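D-alanyl transferase DltD (Enterococcus faecium TX0133A04, PDB 6PFX) probably transfers D-alanine in the D-alanylation of lipoteichoic acid, as a membrane-associated SGNH-hydrolase-like protein of Gram-positive cell wall biogenesis. Local coordinates at residues K25-K30 with E123-D128; E61-N66 with R212-Y217. All coordinates share one frame; numbering follows the deposited sequence.

Contact 1. Residues K25-K30 with E123-D128; sequences KGDAIK and ELQTYD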
loop_
_atom_site.group_PDB
_atom_site.type_symbol
_atom_site.label_atom_id
_atom_site.label_comp_id
_atom_site.label_asym_id
_atom_site.label_seq_id
_atom_site.Cartn_x
_atom_site.Cartn_y
_atom_site.Cartn_z
ATOM N N LYS A 25 9.949 -3.514 8.430
ATOM C CA LYS A 25 10.456 -4.880 8.422
ATOM C C LYS A 25 10.406 -5.548 9.789
ATOM O O LYS A 25 10.668 -6.753 9.886
ATOM C CB LYS A 25 11.925 -4.902 7.975
ATOM C CG LYS A 25 12.145 -4.538 6.532
ATOM C CD LYS A 25 13.567 -4.827 6.040
ATOM C CE LYS A 25 14.631 -4.183 6.918
ATOM N NZ LYS A 25 16.009 -4.398 6.376
ATOM N N GLY A 26 10.111 -4.798 10.848
ATOM C CA GLY A 26 10.152 -5.318 12.194
ATOM C C GLY A 26 8.788 -5.736 12.714
ATOM O O GLY A 26 7.801 -5.825 11.977
ATOM N N ASP A 27 8.758 -6.019 14.023
ATOM C CA ASP A 27 7.546 -6.431 14.710
ATOM C C ASP A 27 7.237 -5.587 15.946
ATOM O O ASP A 27 6.086 -5.200 16.159
ATOM C CB ASP A 27 7.654 -7.897 15.164
ATOM C CG ASP A 27 7.446 -8.887 14.045
ATOM O OD1 ASP A 27 6.786 -8.545 13.045
ATOM O OD2 ASP A 27 7.934 -10.027 14.174
ATOM N N ALA A 28 8.244 -5.318 16.783
ATOM C CA ALA A 28 7.982 -4.797 18.122
ATOM C C ALA A 28 7.206 -3.487 18.070
ATOM O O ALA A 28 6.211 -3.315 18.782
ATOM C CB ALA A 28 9.300 -4.625 18.878
ATOM N N ILE A 29 7.626 -2.559 17.214
ATOM C CA ILE A 29 6.993 -1.244 17.183
ATOM C C ILE A 29 5.635 -1.316 16.499
ATOM O O ILE A 29 4.610 -0.932 17.072
ATOM C CB ILE A 29 7.915 -0.203 16.523
ATOM C CG1 ILE A 29 9.132 0.049 17.418
ATOM C CG2 ILE A 29 7.149 1.083 16.264
ATOM C CD1 ILE A 29 10.179 0.968 16.792
ATOM N N LYS A 30 5.606 -1.815 15.263
ATOM C CA LYS A 30 4.366 -1.784 14.492
ATOM C C LYS A 30 3.278 -2.638 15.142
ATOM O O LYS A 30 2.107 -2.245 15.152
ATOM C CB LYS A 30 4.634 -2.184 13.037
ATOM C CG LYS A 30 4.662 -3.683 12.753
ATOM C CD LYS A 30 5.058 -3.945 11.299
ATOM C CE LYS A 30 4.580 -5.282 10.800
ATOM N NZ LYS A 30 5.010 -6.385 11.707
ATOM N N GLU A 123 13.607 -11.390 6.976
ATOM C CA GLU A 123 13.681 -12.749 7.494
ATOM C C GLU A 123 12.790 -12.904 8.719
ATOM O O GLU A 123 12.160 -13.950 8.912
ATOM C CB GLU A 123 15.120 -13.108 7.862
ATOM C CG GLU A 123 16.009 -13.444 6.679
ATOM C CD GLU A 123 17.441 -13.727 7.102
ATOM O OE1 GLU A 123 17.996 -12.939 7.898
ATOM O OE2 GLU A 123 18.006 -14.743 6.649
ATOM N N LEU A 124 12.743 -11.874 9.574
ATOM C CA LEU A 124 11.930 -11.931 10.787
ATOM C C LEU A 124 10.470 -12.196 10.442
ATOM O O LEU A 124 9.830 -13.082 11.019
ATOM C CB LEU A 124 12.066 -10.623 11.578
ATOM C CG LEU A 124 11.144 -10.436 12.789
ATOM C CD1 LEU A 124 11.294 -11.527 13.850
ATOM C CD2 LEU A 124 11.350 -9.051 13.435
ATOM N N GLN A 125 9.929 -11.436 9.489
ATOM C CA GLN A 125 8.521 -11.576 9.143
ATOM C C GLN A 125 8.263 -12.858 8.374
ATOM O O GLN A 125 7.187 -13.453 8.515
ATOM C CB GLN A 125 8.083 -10.358 8.335
ATOM C CG GLN A 125 8.085 -9.090 9.168
ATOM C CD GLN A 125 7.724 -7.861 8.376
ATOM O OE1 GLN A 125 7.709 -7.874 7.145
ATOM N NE2 GLN A 125 7.422 -6.785 9.084
ATOM N N THR A 126 9.226 -13.294 7.555
ATOM C CA THR A 126 9.097 -14.570 6.862
ATOM C C THR A 126 9.035 -15.714 7.864
ATOM O O THR A 126 8.158 -16.584 7.780
ATOM C CB THR A 126 10.266 -14.754 5.890
ATOM O OG1 THR A 126 10.307 -13.666 4.957
ATOM C CG2 THR A 126 10.123 -16.057 5.121
ATOM N N TYR A 127 9.939 -15.707 8.849
ATOM C CA TYR A 127 9.926 -16.747 9.868
ATOM C C TYR A 127 8.675 -16.641 10.732
ATOM O O TYR A 127 8.096 -17.662 11.126
ATOM C CB TYR A 127 11.182 -16.647 10.734
ATOM C CG TYR A 127 12.501 -16.945 10.050
ATOM C CD1 TYR A 127 12.562 -17.294 8.709
ATOM C CD2 TYR A 127 13.692 -16.883 10.766
ATOM C CE1 TYR A 127 13.761 -17.563 8.102
ATOM C CE2 TYR A 127 14.898 -17.167 10.163
ATOM C CZ TYR A 127 14.923 -17.494 8.830
ATOM O OH TYR A 127 16.114 -17.760 8.209
ATOM N N ASP A 128 8.237 -15.414 11.031
ATOM C CA ASP A 128 6.971 -15.238 11.728
ATOM C C ASP A 128 5.870 -16.040 11.041
ATOM O O ASP A 128 5.087 -16.744 11.689
ATOM C CB ASP A 128 6.550 -13.764 11.721
ATOM C CG ASP A 128 7.274 -12.910 12.758
ATOM O OD1 ASP A 128 7.891 -13.448 13.699
ATOM O OD2 ASP A 128 7.206 -11.670 12.614
#
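The turn that leads into helix 28-35 meets the first two turns of helix 123-132 here, on the flank of the SGNH-hydrolase-like fold, with G26 and D27 set against L124, Q125 and D128. The contact's centre lies about 17 Å from the centre of the chain. The Q125 amide reaches across to the turn and its NE2 donates to G26 O at 3.1 Å, with an N-H...O angle of 149°. The acceptor lies close to the plane of the Q125 amide, whereas the donor is tilted 26° from the plane of the G26 carbonyl. CG of Q125 is anti to its own carbonyl carbon (chi1 -67°), and the extended chain beyond it gives the amide the length it needs; NE2 also bonds to L24 O, so two backbone carbonyls fix the rotation of the amide. G26 O is gripped a second time by K30 NZ at 2.9 Å, this donor lying in the carbonyl plane. The same ammonium forms a salt bridge with D27 OD1 at 3.1 Å and bonds to S88 OG of helix 79-89, which probably makes K30 a local balance for the carboxylates gathered nearby. D27 occupies the N-cap position of helix 28-35 but makes no capping bond with its side chain. Its carboxylate points toward helix 123-132, where the close approach to the D128 carboxylate is doubtful in detail. Helix 181-193 borders the contact as well: W184 NE1 bonds to D128 OD1, and D191 OD2 accepts from the backbone N atoms of both D27 and A28. L124 supplies the apolar side, packing its branched end against the D27 side chain and bringing CD2 to 4.1 Å from G26 CA.

Contact 2. Residues E61-N66 with R212-Y217; sequences EKYQRN and RLPKQY
Y63 OH donates to P214 O at 2.7 Å, meeting a lone pair in the carbonyl plane. The ring behind this hydroxyl is covered on both faces. K62 CG lies over the centre of one, 3.6 Å above the plane. Over the opposite face comes Y217 in a T-shaped stack, with centroids 5.2 Å apart and planes at 80°. Y217 CB adds a CH-pi contact to the same face; with CG anti to the backbone N (chi1 -173°), Y217 crosses the Y63 side chain at about a right angle and brings its CD2 edge over the ring. Residues 61-66 include most of the Schellman motif that ends helix 56-62, with Q64 at positive phi as the C-prime residue, and Y63 projects from this helix end onto the loop between helices 203-210 and 219-233. The K62 chain runs antiparallel alongside L213, CG to L213 CD1 at 3.8 Å, while its ammonium reaches L213 O through a water that accepts from NZ. A second water donates to both K62 O and K215 O, tying the two backbones. R65 NH2 approaches Y217 CE2 to 3.4 Å, with guanidinium and ring planes 55° apart; R65 NH1 is held by D358 in a salt bridge, and Y217 OH bonds to Q359 NE2 of the same helix 351-365.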
loop_
_atom_site.group_PDB
_atom_site.type_symbol
_atom_site.label_atom_id
_atom_site.label_comp_id
_atom_site.label_asym_id
_atom_site.label_seq_id
_atom_site.Cartn_x
_atom_site.Cartn_y
_atom_site.Cartn_z
ATOM N N GLU A 61 -4.742 15.115 12.929
ATOM C CA GLU A 61 -4.197 15.863 14.056
ATOM C C GLU A 61 -4.888 17.214 14.214
ATOM O O GLU A 61 -5.316 17.571 15.317
ATOM C CB GLU A 61 -2.691 16.038 13.865
ATOM C CG GLU A 61 -2.034 16.994 14.848
ATOM C CD GLU A 61 -0.518 17.008 14.724
ATOM O OE1 GLU A 61 0.101 15.926 14.838
ATOM O OE2 GLU A 61 0.051 18.098 14.500
ATOM N N LYS A 62 -5.030 17.968 13.120
ATOM C CA LYS A 62 -5.605 19.307 13.208
ATOM C C LYS A 62 -7.025 19.271 13.757
ATOM O O LYS A 62 -7.418 20.122 14.564
ATOM C CB LYS A 62 -5.620 19.939 11.815
ATOM C CG LYS A 62 -6.251 21.330 11.744
ATOM C CD LYS A 62 -5.592 22.297 12.710
ATOM C CE LYS A 62 -6.116 23.715 12.490
ATOM N NZ LYS A 62 -5.441 24.696 13.404
ATOM N N TYR A 63 -7.828 18.332 13.288
ATOM C CA TYR A 63 -9.239 18.252 13.645
ATOM C C TYR A 63 -9.476 17.279 14.787
ATOM O O TYR A 63 -10.623 16.912 15.053
ATOM C CB TYR A 63 -10.057 17.993 12.380
ATOM C CG TYR A 63 -9.817 19.128 11.402
ATOM C CD1 TYR A 63 -10.187 20.424 11.732
ATOM C CD2 TYR A 63 -9.169 18.924 10.192
ATOM C CE1 TYR A 63 -9.943 21.475 10.881
ATOM C CE2 TYR A 63 -8.933 19.979 9.323
ATOM C CZ TYR A 63 -9.320 21.253 9.682
ATOM O OH TYR A 63 -9.085 22.320 8.839
ATOM N N GLN A 64 -8.409 16.889 15.481
ATOM C CA GLN A 64 -8.492 16.179 16.753
ATOM C C GLN A 64 -9.334 14.918 16.649
ATOM O O GLN A 64 -10.168 14.617 17.506
ATOM C CB GLN A 64 -9.004 17.109 17.847
ATOM C CG GLN A 64 -8.071 18.259 18.101
ATOM C CD GLN A 64 -8.480 19.064 19.305
ATOM O OE1 GLN A 64 -7.752 19.131 20.293
ATOM N NE2 GLN A 64 -9.655 19.675 19.236
ATOM N N ARG A 65 -9.085 14.157 15.591
ATOM C CA ARG A 65 -9.857 12.954 15.359
ATOM C C ARG A 65 -9.407 11.845 16.305
ATOM O O ARG A 65 -8.334 11.893 16.911
ATOM C CB ARG A 65 -9.731 12.534 13.899
ATOM C CG ARG A 65 -10.145 13.621 12.933
ATOM C CD ARG A 65 -10.194 13.086 11.507
ATOM N NE ARG A 65 -10.629 14.144 10.607
ATOM C CZ ARG A 65 -10.579 14.080 9.286
ATOM N NH1 ARG A 65 -10.119 12.994 8.700
ATOM N NH2 ARG A 65 -10.979 15.118 8.569
ATOM N N ASN A 66 -10.228 10.806 16.381
ATOM C CA ASN A 66 -10.038 9.720 17.329
ATOM C C ASN A 66 -9.094 8.627 16.820
ATOM O O ASN A 66 -9.091 7.516 17.368
ATOM C CB ASN A 66 -11.400 9.113 17.675
ATOM C CG ASN A 66 -11.374 8.306 18.954
ATOM O OD1 ASN A 66 -10.649 8.635 19.893
ATOM N ND2 ASN A 66 -12.166 7.238 18.996
ATOM N N ARG A 212 -1.589 25.574 8.754
ATOM C CA ARG A 212 -2.080 26.234 7.551
ATOM C C ARG A 212 -3.567 26.021 7.335
ATOM O O ARG A 212 -4.147 26.677 6.465
ATOM C CB ARG A 212 -1.281 25.737 6.348
ATOM C CG ARG A 212 0.219 25.853 6.571
ATOM C CD ARG A 212 0.991 25.188 5.468
ATOM N NE ARG A 212 0.850 25.913 4.213
ATOM C CZ ARG A 212 1.365 25.508 3.059
ATOM N NH1 ARG A 212 2.046 24.374 2.997
ATOM N NH2 ARG A 212 1.190 26.236 1.966
ATOM N N LEU A 213 -4.204 25.182 8.135
ATOM C CA LEU A 213 -5.587 24.788 7.926
ATOM C C LEU A 213 -6.545 25.645 8.742
ATOM O O LEU A 213 -6.174 26.205 9.777
ATOM C CB LEU A 213 -5.761 23.335 8.358
ATOM C CG LEU A 213 -5.011 22.306 7.515
ATOM C CD1 LEU A 213 -5.016 20.949 8.192
ATOM C CD2 LEU A 213 -5.628 22.237 6.115
ATOM N N PRO A 214 -7.808 25.731 8.321
ATOM C CA PRO A 214 -8.800 26.459 9.123
ATOM C C PRO A 214 -9.105 25.732 10.422
ATOM O O PRO A 214 -9.045 24.502 10.496
ATOM C CB PRO A 214 -10.046 26.485 8.224
ATOM C CG PRO A 214 -9.581 26.066 6.870
ATOM C CD PRO A 214 -8.391 25.189 7.080
ATOM N N LYS A 215 -9.464 26.517 11.448
ATOM C CA LYS A 215 -9.780 25.949 12.755
ATOM C C LYS A 215 -10.897 24.918 12.655
ATOM O O LYS A 215 -10.872 23.889 13.342
ATOM C CB LYS A 215 -10.229 27.052 13.717
ATOM C CG LYS A 215 -9.143 27.990 14.209
ATOM C CD LYS A 215 -9.728 28.986 15.217
ATOM C CE LYS A 215 -8.682 29.957 15.750
ATOM N NZ LYS A 215 -9.267 30.928 16.727
ATOM N N GLN A 216 -11.902 25.198 11.833
ATOM C CA GLN A 216 -13.039 24.315 11.650
ATOM C C GLN A 216 -12.941 23.655 10.286
ATOM O O GLN A 216 -12.617 24.306 9.289
ATOM C CB GLN A 216 -14.348 25.095 11.731
ATOM C CG GLN A 216 -14.536 25.831 13.040
ATOM C CD GLN A 216 -14.692 24.890 14.221
ATOM O OE1 GLN A 216 -15.248 23.796 14.096
ATOM N NE2 GLN A 216 -14.201 25.316 15.381
ATOM N N TYR A 217 -13.238 22.367 10.241
ATOM C CA TYR A 217 -13.187 21.649 8.979
ATOM C C TYR A 217 -14.328 22.117 8.087
ATOM O O TYR A 217 -15.491 22.128 8.498
ATOM C CB TYR A 217 -13.323 20.160 9.247
ATOM C CG TYR A 217 -13.116 19.289 8.042
ATOM C CD1 TYR A 217 -14.139 19.081 7.124
ATOM C CD2 TYR A 217 -11.903 18.667 7.835
ATOM C CE1 TYR A 217 -13.944 18.282 6.019
ATOM C CE2 TYR A 217 -11.704 17.857 6.744
ATOM C CZ TYR A 217 -12.736 17.657 5.852
ATOM O OH TYR A 217 -12.552 16.862 4.744
HETATM O O HOH W 1 -8.801 22.874 14.504
HETATM O O HOH W 2 -5.696 27.193 12.375
#

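After helices 9-18 and 21-24 the chain reaches residues 25-30 at the start of helix 28-35, then strand 39-43 and residues 61-66 at the end of helix 56-62. It continues through strands 68-71 and 97-101 to residues 123-128, where contact 1 closes a loop of 92 intervening residues. Contact 2 closes later, when residues 212-217 return to 61-66 after 145 residues. The two loops therefore cross rather than nest. Contact 1 joins helix 28-35, which precedes strand 39-43, to helix 123-132; contact 2 joins the helix before edge strand 68-71 to the loop between helices 203-210 and 219-233. Their centres are 34 Å apart and their nearest atoms about 15 Å apart.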